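Local coordinates for glyoxalase family protein, putative (Bacillus anthracis, PDB 2QQZ) that is of unknown function but belongs to the glyoxalase/bleomycin resistance/dioxygenase superfamily, whose members commonly build a metal-dependent active site from paired beta-alpha-beta-beta-beta modules, at residues P70-D84 and Y110-N124. Residues are numbered along the deposited sequence; the frame is centred on the assembly and turned at random. Where two conformers were deposited one is given.
Sequences PAKRAHPAFYVLKID and YVSDPFGNRIEFMEN. With SO4 (sulfate ion), chain D.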
loop_
_atom_site.group_PDB
_atom_site.type_symbol
_atom_site.label_atom_id
_atom_site.label_comp_id
_atom_site.label_asym_id
_atom_site.label_seq_id
_atom_site.Cartn_x
_atom_site.Cartn_y
_atom_site.Cartn_z
ATOM N N PRO A 70 4.275 3.556 14.130
ATOM C CA PRO A 70 3.138 3.811 13.176
ATOM C C PRO A 70 3.618 4.559 11.903
ATOM O O PRO A 70 4.618 5.335 11.964
ATOM C CB PRO A 70 2.129 4.648 13.983
ATOM C CG PRO A 70 2.783 4.947 15.373
ATOM C CD PRO A 70 4.154 4.266 15.436
ATOM N N ALA A 71 2.958 4.329 10.781
ATOM C CA ALA A 71 3.345 4.964 9.504
ATOM C C ALA A 71 2.401 6.184 9.389
ATOM O O ALA A 71 1.231 6.067 8.942
ATOM C CB ALA A 71 3.136 3.996 8.325
ATOM N N LYS A 72 2.892 7.333 9.853
ATOM C CA LYS A 72 2.079 8.552 9.943
ATOM C C LYS A 72 2.085 9.340 8.641
ATOM O O LYS A 72 1.293 10.283 8.468
ATOM C CB LYS A 72 2.595 9.434 11.077
ATOM C CG LYS A 72 2.516 8.738 12.429
ATOM C CD LYS A 72 3.096 9.617 13.523
ATOM C CE LYS A 72 3.031 8.890 14.901
ATOM N NZ LYS A 72 3.517 9.746 16.029
ATOM N N ARG A 73 2.955 8.958 7.706
ATOM C CA ARG A 73 3.157 9.771 6.516
ATOM C C ARG A 73 2.909 9.001 5.203
ATOM O O ARG A 73 1.883 9.199 4.560
ATOM C CB ARG A 73 4.535 10.448 6.578
ATOM C CG ARG A 73 4.773 11.090 7.930
ATOM C CD ARG A 73 5.748 12.248 7.920
ATOM N NE ARG A 73 7.150 11.884 7.636
ATOM C CZ ARG A 73 7.947 11.134 8.405
ATOM N NH1 ARG A 73 9.210 10.932 8.030
ATOM N NH2 ARG A 73 7.510 10.585 9.538
ATOM N N ALA A 74 3.820 8.106 4.827
ATOM C CA ALA A 74 3.580 7.113 3.756
ATOM C C ALA A 74 2.423 6.165 4.133
ATOM O O ALA A 74 2.310 5.715 5.262
ATOM C CB ALA A 74 4.811 6.314 3.532
ATOM N N HIS A 75 1.531 5.882 3.184
ATOM C CA HIS A 75 0.311 5.174 3.480
ATOM C C HIS A 75 -0.334 4.586 2.200
ATOM O O HIS A 75 0.037 4.986 1.084
ATOM C CB HIS A 75 -0.654 6.178 4.130
ATOM C CG HIS A 75 -1.037 7.299 3.216
ATOM N ND1 HIS A 75 -0.233 8.404 3.009
ATOM C CD2 HIS A 75 -2.119 7.469 2.423
ATOM C CE1 HIS A 75 -0.814 9.215 2.148
ATOM N NE2 HIS A 75 -1.948 8.662 1.761
ATOM N N PRO A 76 -1.262 3.628 2.361
ATOM C CA PRO A 76 -2.169 3.182 1.319
ATOM C C PRO A 76 -3.373 4.146 1.151
ATOM O O PRO A 76 -3.873 4.748 2.152
ATOM C CB PRO A 76 -2.655 1.813 1.857
ATOM C CG PRO A 76 -2.597 2.044 3.378
ATOM C CD PRO A 76 -1.442 2.871 3.617
ATOM N N ALA A 77 -3.849 4.229 -0.102
ATOM C CA ALA A 77 -4.999 5.070 -0.469
ATOM C C ALA A 77 -6.082 4.205 -1.128
ATOM O O ALA A 77 -5.828 3.482 -2.099
ATOM C CB ALA A 77 -4.591 6.257 -1.352
ATOM N N PHE A 78 -7.265 4.248 -0.516
ATOM C CA PHE A 78 -8.434 3.445 -0.906
ATOM C C PHE A 78 -9.408 4.272 -1.693
ATOM O O PHE A 78 -9.680 5.404 -1.337
ATOM C CB PHE A 78 -9.120 2.887 0.329
ATOM C CG PHE A 78 -8.238 2.006 1.115
ATOM C CD1 PHE A 78 -8.080 0.674 0.748
ATOM C CD2 PHE A 78 -7.540 2.489 2.197
ATOM C CE1 PHE A 78 -7.243 -0.167 1.483
ATOM C CE2 PHE A 78 -6.681 1.647 2.914
ATOM C CZ PHE A 78 -6.541 0.330 2.558
ATOM N N TYR A 79 -9.895 3.699 -2.789
ATOM C CA TYR A 79 -10.909 4.343 -3.622
ATOM C C TYR A 79 -12.267 4.060 -2.983
ATOM O O TYR A 79 -12.576 2.875 -2.624
ATOM C CB TYR A 79 -10.869 3.853 -5.084
ATOM C CG TYR A 79 -11.656 4.804 -5.992
ATOM C CD1 TYR A 79 -11.003 5.860 -6.637
ATOM C CD2 TYR A 79 -13.055 4.711 -6.121
ATOM C CE1 TYR A 79 -11.699 6.751 -7.442
ATOM C CE2 TYR A 79 -13.780 5.644 -6.930
ATOM C CZ TYR A 79 -13.063 6.641 -7.585
ATOM O OH TYR A 79 -13.676 7.578 -8.373
ATOM N N VAL A 80 -13.058 5.138 -2.839
ATOM C CA VAL A 80 -14.382 5.135 -2.180
ATOM C C VAL A 80 -15.525 5.641 -3.117
ATOM O O VAL A 80 -15.404 6.700 -3.722
ATOM C CB VAL A 80 -14.303 5.968 -0.841
ATOM C CG1 VAL A 80 -15.620 6.165 -0.235
ATOM C CG2 VAL A 80 -13.324 5.286 0.185
ATOM N N LEU A 81 -16.626 4.883 -3.256
ATOM C CA LEU A 81 -17.839 5.411 -3.885
ATOM C C LEU A 81 -18.576 6.320 -2.918
ATOM O O LEU A 81 -18.730 5.953 -1.738
ATOM C CB LEU A 81 -18.767 4.268 -4.216
ATOM C CG LEU A 81 -18.596 3.575 -5.546
ATOM C CD1 LEU A 81 -19.692 2.436 -5.699
ATOM C CD2 LEU A 81 -18.762 4.608 -6.664
ATOM N N LYS A 82 -19.021 7.501 -3.380
ATOM C CA LYS A 82 -19.896 8.366 -2.572
ATOM C C LYS A 82 -19.130 8.817 -1.332
ATOM O O LYS A 82 -19.622 8.726 -0.215
ATOM C CB LYS A 82 -21.189 7.605 -2.197
ATOM C CG LYS A 82 -22.422 8.456 -1.951
ATOM C CD LYS A 82 -23.254 8.506 -3.130
ATOM C CE LYS A 82 -24.181 9.712 -3.104
ATOM N NZ LYS A 82 -25.353 9.585 -2.186
ATOM N N ILE A 83 -17.892 9.272 -1.537
ATOM C CA ILE A 83 -16.994 9.622 -0.440
ATOM C C ILE A 83 -17.576 10.612 0.598
ATOM O O ILE A 83 -17.263 10.498 1.786
ATOM C CB ILE A 83 -15.639 10.193 -0.987
ATOM C CG1 ILE A 83 -14.619 10.278 0.125
ATOM C CG2 ILE A 83 -15.843 11.544 -1.700
ATOM C CD1 ILE A 83 -13.177 10.058 -0.381
ATOM N N ASP A 84 -18.389 11.541 0.084
ATOM C CA ASP A 84 -19.113 12.524 0.849
ATOM C C ASP A 84 -19.815 11.838 2.014
ATOM O O ASP A 84 -19.560 12.132 3.188
ATOM C CB ASP A 84 -20.107 13.302 -0.059
ATOM C CG ASP A 84 -20.750 12.425 -1.221
ATOM O OD1 ASP A 84 -19.999 11.886 -2.074
ATOM O OD2 ASP A 84 -22.011 12.343 -1.318
ATOM N N TYR A 110 -7.715 12.009 5.116
ATOM C CA TYR A 110 -6.928 11.019 5.855
ATOM C C TYR A 110 -7.610 10.769 7.170
ATOM O O TYR A 110 -8.260 11.648 7.725
ATOM C CB TYR A 110 -5.530 11.542 6.148
ATOM C CG TYR A 110 -4.827 12.120 4.967
ATOM C CD1 TYR A 110 -4.502 11.313 3.876
ATOM C CD2 TYR A 110 -4.415 13.451 4.951
ATOM C CE1 TYR A 110 -3.839 11.823 2.771
ATOM C CE2 TYR A 110 -3.714 13.972 3.837
ATOM C CZ TYR A 110 -3.458 13.155 2.758
ATOM O OH TYR A 110 -2.769 13.599 1.631
ATOM N N VAL A 111 -7.421 9.568 7.678
ATOM C CA VAL A 111 -7.735 9.238 9.053
ATOM C C VAL A 111 -6.520 8.478 9.600
ATOM O O VAL A 111 -5.664 8.019 8.832
ATOM C CB VAL A 111 -9.014 8.378 9.157
ATOM C CG1 VAL A 111 -10.141 9.008 8.391
ATOM C CG2 VAL A 111 -8.770 6.977 8.609
ATOM N N SER A 112 -6.446 8.343 10.906
ATOM C CA SER A 112 -5.495 7.452 11.559
ATOM C C SER A 112 -6.252 6.214 12.059
ATOM O O SER A 112 -7.346 6.314 12.628
ATOM C CB SER A 112 -4.829 8.142 12.757
ATOM O OG SER A 112 -4.024 9.239 12.309
ATOM N N ASP A 113 -5.684 5.036 11.884
ATOM C CA ASP A 113 -6.314 3.848 12.508
ATOM C C ASP A 113 -6.004 3.890 14.031
ATOM O O ASP A 113 -5.356 4.842 14.501
ATOM C CB ASP A 113 -5.883 2.511 11.846
ATOM C CG ASP A 113 -4.407 2.136 12.115
ATOM O OD1 ASP A 113 -3.771 2.747 13.020
ATOM O OD2 ASP A 113 -3.909 1.184 11.458
ATOM N N PRO A 114 -6.490 2.893 14.804
ATOM C CA PRO A 114 -6.274 2.915 16.240
ATOM C C PRO A 114 -4.776 2.885 16.626
ATOM O O PRO A 114 -4.465 3.234 17.773
ATOM C CB PRO A 114 -6.971 1.632 16.690
ATOM C CG PRO A 114 -7.944 1.422 15.681
ATOM C CD PRO A 114 -7.280 1.712 14.434
ATOM N N PHE A 115 -3.855 2.583 15.698
ATOM C CA PHE A 115 -2.438 2.382 16.090
ATOM C C PHE A 115 -1.605 3.556 15.598
ATOM O O PHE A 115 -0.392 3.604 15.820
ATOM C CB PHE A 115 -1.888 1.074 15.507
ATOM C CG PHE A 115 -2.880 -0.049 15.584
ATOM C CD1 PHE A 115 -3.279 -0.552 16.849
ATOM C CD2 PHE A 115 -3.498 -0.523 14.437
ATOM C CE1 PHE A 115 -4.268 -1.545 16.945
ATOM C CE2 PHE A 115 -4.524 -1.558 14.514
ATOM C CZ PHE A 115 -4.895 -2.039 15.757
ATOM N N GLY A 116 -2.281 4.521 14.969
ATOM C CA GLY A 116 -1.644 5.719 14.531
ATOM C C GLY A 116 -1.176 5.672 13.074
ATOM O O GLY A 116 -0.506 6.613 12.648
ATOM N N ASN A 117 -1.472 4.604 12.333
ATOM C CA ASN A 117 -1.170 4.558 10.868
ATOM C C ASN A 117 -2.145 5.460 10.087
ATOM O O ASN A 117 -3.367 5.429 10.347
ATOM C CB ASN A 117 -1.299 3.136 10.285
ATOM C CG ASN A 117 -0.390 2.149 10.953
ATOM O OD1 ASN A 117 0.836 2.292 10.919
ATOM N ND2 ASN A 117 -0.983 1.115 11.537
ATOM N N ARG A 118 -1.592 6.280 9.204
ATOM C CA ARG A 118 -2.384 7.074 8.238
ATOM C C ARG A 118 -2.975 6.184 7.132
ATOM O O ARG A 118 -2.283 5.319 6.554
ATOM C CB ARG A 118 -1.516 8.121 7.604
ATOM C CG ARG A 118 -2.197 8.935 6.492
ATOM C CD ARG A 118 -1.452 10.310 6.361
ATOM N NE ARG A 118 -1.918 11.227 7.418
ATOM C CZ ARG A 118 -1.708 12.550 7.432
ATOM N NH1 ARG A 118 -0.999 13.137 6.465
ATOM N NH2 ARG A 118 -2.157 13.280 8.445
ATOM N N ILE A 119 -4.241 6.429 6.828
ATOM C CA ILE A 119 -4.977 5.768 5.736
ATOM C C ILE A 119 -5.624 6.941 4.984
ATOM O O ILE A 119 -6.132 7.869 5.640
ATOM C CB ILE A 119 -6.164 4.921 6.292
ATOM C CG1 ILE A 119 -5.627 3.831 7.209
ATOM C CG2 ILE A 119 -7.026 4.343 5.137
ATOM C CD1 ILE A 119 -4.644 2.858 6.525
ATOM N N GLU A 120 -5.620 6.878 3.652
ATOM C CA GLU A 120 -6.268 7.879 2.822
ATOM C C GLU A 120 -7.451 7.273 2.081
ATOM O O GLU A 120 -7.416 6.088 1.669
ATOM C CB GLU A 120 -5.265 8.378 1.813
ATOM C CG GLU A 120 -5.913 9.333 0.722
ATOM C CD GLU A 120 -4.903 9.706 -0.325
ATOM O OE1 GLU A 120 -3.672 9.555 -0.036
ATOM O OE2 GLU A 120 -5.333 10.112 -1.446
ATOM N N PHE A 121 -8.538 8.038 2.007
ATOM C CA PHE A 121 -9.711 7.727 1.205
ATOM C C PHE A 121 -9.880 8.786 0.126
ATOM O O PHE A 121 -9.733 10.009 0.400
ATOM C CB PHE A 121 -10.912 7.624 2.117
ATOM C CG PHE A 121 -10.767 6.549 3.166
ATOM C CD1 PHE A 121 -10.825 5.196 2.813
ATOM C CD2 PHE A 121 -10.532 6.879 4.490
ATOM C CE1 PHE A 121 -10.707 4.202 3.769
ATOM C CE2 PHE A 121 -10.387 5.889 5.425
ATOM C CZ PHE A 121 -10.477 4.552 5.060
HETATM N N MSE A 122 -10.135 8.341 -1.117
HETATM C CA MSE A 122 -10.296 9.265 -2.235
HETATM C C MSE A 122 -11.379 8.844 -3.240
HETATM O O MSE A 122 -11.658 7.677 -3.355
HETATM C CB MSE A 122 -9.007 9.347 -3.024
HETATM C CG MSE A 122 -8.521 7.983 -3.499
HETATM SE SE MSE A 122 -7.074 8.392 -4.763
HETATM C CE MSE A 122 -8.178 8.666 -6.400
ATOM N N GLU A 123 -11.932 9.818 -3.973
ATOM C CA GLU A 123 -12.793 9.543 -5.115
ATOM C C GLU A 123 -12.573 10.612 -6.162
ATOM O O GLU A 123 -12.363 11.780 -5.825
ATOM C CB GLU A 123 -14.256 9.496 -4.641
ATOM C CG GLU A 123 -15.234 9.005 -5.704
ATOM C CD GLU A 123 -16.666 9.031 -5.241
ATOM O OE1 GLU A 123 -17.001 9.799 -4.311
ATOM O OE2 GLU A 123 -17.487 8.295 -5.827
ATOM N N ASN A 124 -12.587 10.242 -7.440
ATOM C CA ASN A 124 -12.615 11.284 -8.471
ATOM C C ASN A 124 -13.863 12.153 -8.387
ATOM O O ASN A 124 -14.973 11.670 -8.060
ATOM C CB ASN A 124 -12.474 10.671 -9.855
ATOM C CG ASN A 124 -11.225 9.834 -9.961
ATOM O OD1 ASN A 124 -10.184 10.197 -9.429
ATOM N ND2 ASN A 124 -11.329 8.688 -10.605
HETATM S S SO4 D . 0.269 16.450 7.841
HETATM O O1 SO4 D . -1.054 16.063 7.401
HETATM O O2 SO4 D . 1.227 16.487 6.754
HETATM O O3 SO4 D . 0.095 17.777 8.431
HETATM O O4 SO4 D . 0.769 15.577 8.873
HETATM O O HOH W 1 0.031 4.001 6.778
HETATM O O HOH W 2 0.881 12.179 4.482
HETATM O O HOH W 3 -16.539 7.444 -8.143
HETATM O O HOH W 4 -19.129 11.250 -4.525
#
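His75 points NE2 straight at Glu120 OE1, 2.6 Å away; OE1 accepts the hydrogen bond through its anti lone pair and lies almost in the plane of the imidazole. At the other nitrogen, ND1 donates to Arg73 O, so both ends of the ring are tied and its rotation is fixed. Arg118 lays CG over one face of the imidazole, while Tyr110 turns its edge toward the imidazole face in an offset edge-to-face pair, the planes 77° apart. The Arg118 guanidinium lies over one face of Tyr110, NH1 offset toward the rim of the ring, and holds a sulfate, probably from the crystallisation liquor, with NH1 and NH2 both on O1. Between these side chains and the helix start, strands 76-80 and 118-124 pair in parallel, as expected for the first and last strands of a glyoxalase-type beta-alpha-beta-beta-beta module; strand 76-80 continues the sheet into the second subunit. On the face bearing Phe78 and Phe121, the two rings meet obliquely, and Val80 CG2 rests 3.6 Å from Phe121 CD1. Glu123, extended with CG anti to its backbone N (chi1 -171°), reaches the start of helix 83-92: OE2 accepts from Lys82 N and OE1 from Ile83 N, each 3.0 Å and from above the carboxylate plane. Alongside, Tyr79 OH receives Asn124 N at 3.0 Å.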